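Local coordinates for peptidase (Yersinia bercovieri, PDB 5NYW), which is the proteasome-like ancestral beta-subunit Anbu, probably an Ntn-type hydrolase, although its activity and cellular role are not established, at residues L[10-15]-L[196-201]; L[42-47]-L[114-119]. All coordinates share one frame; numbering follows the deposited sequence.

Interaction 1: L[10-15]-L[196-201]. Unlike the reference sequence in segment 10-15: Ala13 (reference Val).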
loop_
_atom_site.group_PDB
_atom_site.type_symbol
_atom_site.label_atom_id
_atom_site.label_comp_id
_atom_site.label_asym_id
_atom_site.label_seq_id
_atom_site.Cartn_x
_atom_site.Cartn_y
_atom_site.Cartn_z
ATOM N N SER L 10 -47.149 22.821 -11.251
ATOM C CA SER L 10 -48.389 22.324 -10.650
ATOM C C SER L 10 -48.347 20.868 -10.161
ATOM O O SER L 10 -49.302 20.396 -9.547
ATOM C CB SER L 10 -49.545 22.501 -11.645
ATOM O OG SER L 10 -49.199 22.030 -12.934
ATOM N N GLY L 11 -47.260 20.154 -10.440
ATOM C CA GLY L 11 -47.137 18.758 -10.040
ATOM C C GLY L 11 -46.089 17.942 -10.790
ATOM O O GLY L 11 -45.279 18.480 -11.549
ATOM N N LEU L 12 -46.142 16.626 -10.612
ATOM C CA LEU L 12 -45.213 15.716 -11.270
ATOM C C LEU L 12 -45.941 14.730 -12.178
ATOM O O LEU L 12 -47.066 14.315 -11.884
ATOM C CB LEU L 12 -44.393 14.946 -10.234
ATOM C CG LEU L 12 -43.300 15.628 -9.421
ATOM C CD1 LEU L 12 -43.435 15.238 -7.997
ATOM C CD2 LEU L 12 -41.985 15.102 -9.936
ATOM N N ALA L 13 -45.300 14.377 -13.289
ATOM C CA ALA L 13 -45.811 13.337 -14.179
ATOM C C ALA L 13 -44.770 12.227 -14.338
ATOM O O ALA L 13 -43.584 12.498 -14.532
ATOM C CB ALA L 13 -46.201 13.932 -15.557
ATOM N N PHE L 14 -45.210 10.977 -14.261
ATOM C CA PHE L 14 -44.304 9.837 -14.414
ATOM C C PHE L 14 -44.764 8.866 -15.492
ATOM O O PHE L 14 -45.965 8.592 -15.614
ATOM C CB PHE L 14 -44.167 9.068 -13.098
ATOM C CG PHE L 14 -43.758 9.913 -11.937
ATOM C CD1 PHE L 14 -42.421 10.109 -11.649
ATOM C CD2 PHE L 14 -44.700 10.512 -11.132
ATOM C CE1 PHE L 14 -42.028 10.890 -10.576
ATOM C CE2 PHE L 14 -44.307 11.291 -10.047
ATOM C CZ PHE L 14 -42.976 11.481 -9.775
ATOM N N ALA L 15 -43.821 8.317 -16.257
ATOM C CA ALA L 15 -44.170 7.236 -17.191
ATOM C C ALA L 15 -43.071 6.176 -17.331
ATOM O O ALA L 15 -41.902 6.493 -17.558
ATOM C CB ALA L 15 -44.500 7.808 -18.530
ATOM N N MET L 196 -48.435 7.781 -13.817
ATOM C CA MET L 196 -49.057 8.456 -12.694
ATOM C C MET L 196 -48.993 9.974 -12.793
ATOM O O MET L 196 -47.998 10.533 -13.235
ATOM C CB MET L 196 -48.420 8.015 -11.385
ATOM C CG MET L 196 -48.904 8.834 -10.224
ATOM S SD MET L 196 -48.317 8.207 -8.682
ATOM C CE MET L 196 -48.595 9.633 -7.633
ATOM N N ILE L 197 -50.070 10.632 -12.395
ATOM C CA ILE L 197 -50.056 12.071 -12.220
ATOM C C ILE L 197 -50.125 12.391 -10.725
ATOM O O ILE L 197 -51.018 11.909 -10.027
ATOM C CB ILE L 197 -51.228 12.739 -12.918
ATOM C CG1 ILE L 197 -51.171 12.490 -14.419
ATOM C CG2 ILE L 197 -51.263 14.217 -12.555
ATOM C CD1 ILE L 197 -52.359 13.070 -15.171
ATOM N N TYR L 198 -49.164 13.170 -10.234
ATOM C CA TYR L 198 -49.189 13.635 -8.852
ATOM C C TYR L 198 -49.368 15.143 -8.784
ATOM O O TYR L 198 -48.432 15.904 -9.058
ATOM C CB TYR L 198 -47.909 13.268 -8.104
ATOM C CG TYR L 198 -47.923 13.840 -6.700
ATOM C CD1 TYR L 198 -48.567 13.173 -5.659
ATOM C CD2 TYR L 198 -47.339 15.075 -6.424
ATOM C CE1 TYR L 198 -48.602 13.707 -4.389
ATOM C CE2 TYR L 198 -47.375 15.613 -5.165
ATOM C CZ TYR L 198 -48.003 14.927 -4.147
ATOM O OH TYR L 198 -48.014 15.483 -2.888
ATOM N N PRO L 199 -50.568 15.590 -8.417
ATOM C CA PRO L 199 -50.801 17.032 -8.234
ATOM C C PRO L 199 -50.168 17.606 -6.950
ATOM O O PRO L 199 -50.126 16.942 -5.910
ATOM C CB PRO L 199 -52.330 17.140 -8.207
ATOM C CG PRO L 199 -52.823 15.780 -7.858
ATOM C CD PRO L 199 -51.804 14.792 -8.337
ATOM N N LEU L 200 -49.643 18.824 -7.058
ATOM C CA LEU L 200 -49.018 19.519 -5.942
ATOM C C LEU L 200 -49.897 19.524 -4.691
ATOM O O LEU L 200 -51.098 19.766 -4.755
ATOM C CB LEU L 200 -48.661 20.958 -6.347
ATOM C CG LEU L 200 -48.147 21.907 -5.253
ATOM C CD1 LEU L 200 -46.831 21.416 -4.672
ATOM C CD2 LEU L 200 -48.008 23.340 -5.787
ATOM N N ASP L 201 -49.272 19.203 -3.566
ATOM C CA ASP L 201 -49.890 19.241 -2.241
ATOM C C ASP L 201 -51.055 18.255 -2.062
ATOM O O ASP L 201 -51.770 18.324 -1.069
ATOM C CB ASP L 201 -50.364 20.658 -1.884
ATOM C CG ASP L 201 -49.214 21.635 -1.700
ATOM O OD1 ASP L 201 -48.138 21.206 -1.245
ATOM O OD2 ASP L 201 -49.415 22.855 -1.915
#
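Leu12 and Tyr198 face each other as a hydrogen-bonded antiparallel pair, joined by Leu12 N to Tyr198 O and Tyr198 N to Leu12 O, both 2.9 Å. On the face they share, Leu12 CD1 meets Tyr198 CD2 at 4.2 Å, approaching the ring obliquely. Tyr198 carries CG anti to its N (chi1 176°), which sends the ring along the strand toward 200-201; its hydroxyl is taken up by Gln119 OE1 and Phe203 N. Phe14 and Met196 repeat the pairing two residues on. The Phe14 ring leans back beside its own N (chi1 -54°), with CD2 4.5 Å from Met196 CB, and Met196 O lies at the ring edge, near its plane. From the same face the fully extended Met196 side chain rises, slanting toward the Tyr198 end; here Phe14 packs on Val45 and Gln47, Met196 and Tyr198 on Thr43. Ala13 and Ile197 occupy the reverse face, Ile197 against Leu168 and Met172 of helix 168-185. At Gly11 the backbone closes in: its CA lies 3.3 Å from Tyr198 O, and its phi of 161° suits glycine alone. Beyond it Leu200 N bonds Ser10 O at 3.0 Å, while Leu200 CB rests 3.3 Å from the same oxygen. One face on the second sheet and the other under helices is the layering of the alpha-beta-beta-alpha sandwich of proteasome-like Ntn hydrolases.

Interaction 2: L[42-47]-L[114-119]; sequences RTLVVQ and LLLGGQ
Gln47 and Leu115 pair at one end of two antiparallel strands, and Thr43 and Gln119 at the other, with Val45 and Gly117 between. Each pair exchanges two backbone hydrogen bonds, the shortest being Val45 N to Gly117 O and Gln47 N to Leu115 O, both 2.8 Å. CA-H...O contacts fill the intervening positions, including Leu116 CA to Val45 O and Val46 CA to Leu115 O, each 3.2 Å. Gly118 CA comes equally near Thr43 O, and its backbone, with phi 150°, is one that calls for glycine. Apolar contact on the helix side centres on Leu116: its CG stands anti to N (chi1 167°), and CD1 reaches Val46 CG2 at 4.2 Å and Leu44 CD2 at 4.3 Å, beside Ala83 of helix 80-98. On the other face Gln47 crosses Leu115 obliquely, laying OE1 3.6 Å from Leu115 CB, while its NE2 is held by Ser16 OG and Val4 O. The guanidinium of Arg42 is held outside the pair of strands, NH1 bonding the carbonyls of Leu74 and Val77. Lying between helix 80-98 and strand 2-7 of the other sheet, they are two inner strands of one sheet of the proteasome-type alpha-beta-beta-alpha sandwich.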
loop_
_atom_site.group_PDB
_atom_site.type_symbol
_atom_site.label_atom_id
_atom_site.label_comp_id
_atom_site.label_asym_id
_atom_site.label_seq_id
_atom_site.Cartn_x
_atom_site.Cartn_y
_atom_site.Cartn_z
ATOM N N ARG L 42 -46.922 12.147 2.701
ATOM C CA ARG L 42 -45.806 11.891 1.801
ATOM C C ARG L 42 -46.128 10.970 0.639
ATOM O O ARG L 42 -46.886 10.018 0.787
ATOM C CB ARG L 42 -44.684 11.322 2.671
ATOM C CG ARG L 42 -43.608 10.471 2.077
ATOM C CD ARG L 42 -42.876 9.772 3.249
ATOM N NE ARG L 42 -42.658 10.740 4.326
ATOM C CZ ARG L 42 -41.475 11.061 4.849
ATOM N NH1 ARG L 42 -40.362 10.456 4.454
ATOM N NH2 ARG L 42 -41.409 11.987 5.788
ATOM N N THR L 43 -45.558 11.287 -0.525
ATOM C CA THR L 43 -45.651 10.450 -1.719
ATOM C C THR L 43 -44.339 10.428 -2.507
ATOM O O THR L 43 -43.909 11.439 -3.051
ATOM C CB THR L 43 -46.801 10.907 -2.637
ATOM O OG1 THR L 43 -48.041 10.757 -1.936
ATOM C CG2 THR L 43 -46.856 10.048 -3.895
ATOM N N LEU L 44 -43.693 9.274 -2.539
ATOM C CA LEU L 44 -42.423 9.111 -3.236
ATOM C C LEU L 44 -42.526 8.047 -4.332
ATOM O O LEU L 44 -43.059 6.954 -4.099
ATOM C CB LEU L 44 -41.327 8.741 -2.252
ATOM C CG LEU L 44 -40.603 9.856 -1.502
ATOM C CD1 LEU L 44 -41.532 10.692 -0.643
ATOM C CD2 LEU L 44 -39.503 9.232 -0.651
ATOM N N VAL L 45 -42.025 8.386 -5.519
ATOM C CA VAL L 45 -42.019 7.497 -6.682
ATOM C C VAL L 45 -40.603 7.134 -7.104
ATOM O O VAL L 45 -39.749 8.015 -7.278
ATOM C CB VAL L 45 -42.739 8.140 -7.890
ATOM C CG1 VAL L 45 -42.676 7.225 -9.109
ATOM C CG2 VAL L 45 -44.177 8.451 -7.538
ATOM N N VAL L 46 -40.361 5.839 -7.279
ATOM C CA VAL L 46 -39.067 5.363 -7.750
ATOM C C VAL L 46 -39.203 4.635 -9.082
ATOM O O VAL L 46 -39.996 3.696 -9.197
ATOM C CB VAL L 46 -38.420 4.409 -6.733
ATOM C CG1 VAL L 46 -37.112 3.875 -7.281
ATOM C CG2 VAL L 46 -38.194 5.116 -5.396
ATOM N N GLN L 47 -38.436 5.044 -10.089
ATOM C CA GLN L 47 -38.496 4.358 -11.378
ATOM C C GLN L 47 -37.195 3.634 -11.705
ATOM O O GLN L 47 -36.109 4.164 -11.460
ATOM C CB GLN L 47 -38.834 5.353 -12.484
ATOM C CG GLN L 47 -40.270 5.856 -12.441
ATOM C CD GLN L 47 -40.468 7.075 -13.329
ATOM O OE1 GLN L 47 -39.893 8.138 -13.079
ATOM N NE2 GLN L 47 -41.270 6.924 -14.379
ATOM N N LEU L 114 -31.823 5.304 -11.496
ATOM C CA LEU L 114 -33.127 5.456 -10.875
ATOM C C LEU L 114 -33.637 6.877 -10.989
ATOM O O LEU L 114 -32.844 7.818 -11.062
ATOM C CB LEU L 114 -33.077 5.052 -9.399
ATOM C CG LEU L 114 -32.563 3.648 -9.106
ATOM C CD1 LEU L 114 -32.510 3.444 -7.630
ATOM C CD2 LEU L 114 -33.501 2.660 -9.714
ATOM N N LEU L 115 -34.963 7.022 -11.009
ATOM C CA LEU L 115 -35.596 8.325 -10.834
ATOM C C LEU L 115 -36.389 8.315 -9.520
ATOM O O LEU L 115 -37.030 7.316 -9.158
ATOM C CB LEU L 115 -36.495 8.681 -12.021
ATOM C CG LEU L 115 -35.781 8.859 -13.366
ATOM C CD1 LEU L 115 -36.727 9.375 -14.412
ATOM C CD2 LEU L 115 -34.564 9.760 -13.258
ATOM N N LEU L 116 -36.284 9.420 -8.793
ATOM C CA LEU L 116 -36.964 9.616 -7.523
ATOM C C LEU L 116 -37.679 10.934 -7.534
ATOM O O LEU L 116 -37.049 11.967 -7.699
ATOM C CB LEU L 116 -35.972 9.591 -6.371
ATOM C CG LEU L 116 -36.467 10.070 -5.005
ATOM C CD1 LEU L 116 -37.479 9.097 -4.394
ATOM C CD2 LEU L 116 -35.270 10.288 -4.091
ATOM N N GLY L 117 -38.994 10.912 -7.383
ATOM C CA GLY L 117 -39.742 12.148 -7.441
ATOM C C GLY L 117 -40.899 12.145 -6.481
ATOM O O GLY L 117 -41.415 11.092 -6.119
ATOM N N GLY L 118 -41.328 13.325 -6.070
ATOM C CA GLY L 118 -42.485 13.394 -5.208
ATOM C C GLY L 118 -42.489 14.565 -4.266
ATOM O O GLY L 118 -41.844 15.602 -4.517
ATOM N N GLN L 119 -43.202 14.387 -3.157
ATOM C CA GLN L 119 -43.343 15.463 -2.191
ATOM C C GLN L 119 -43.424 14.888 -0.792
ATOM O O GLN L 119 -44.134 13.905 -0.557
ATOM C CB GLN L 119 -44.592 16.290 -2.494
ATOM C CG GLN L 119 -44.678 17.591 -1.740
ATOM C CD GLN L 119 -45.912 18.395 -2.113
ATOM O OE1 GLN L 119 -46.879 17.846 -2.645
ATOM N NE2 GLN L 119 -45.872 19.707 -1.866
#

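How the interactions relate
From the N terminus the chain passes first through 10-15, then through 42-47, whose partner 114-119 closes the inner loop of interaction 2 around helices 52-65 and 80-98. It runs on through strands 126-130, 136-138 and 145-149 and helix 168-185 before 196-201 returns to 10-15 in interaction 1. Interaction 2 is therefore nested wholly inside interaction 1. Each contact belongs to a different sheet, and their centres lie about 10 Å apart. Gln119 bridges the sheets at one end, where its NE2 lies 2.8 Å from Asp201 OD1, a probable hydrogen bond. Gln47 NE2 packs near Ala15 O at the other end.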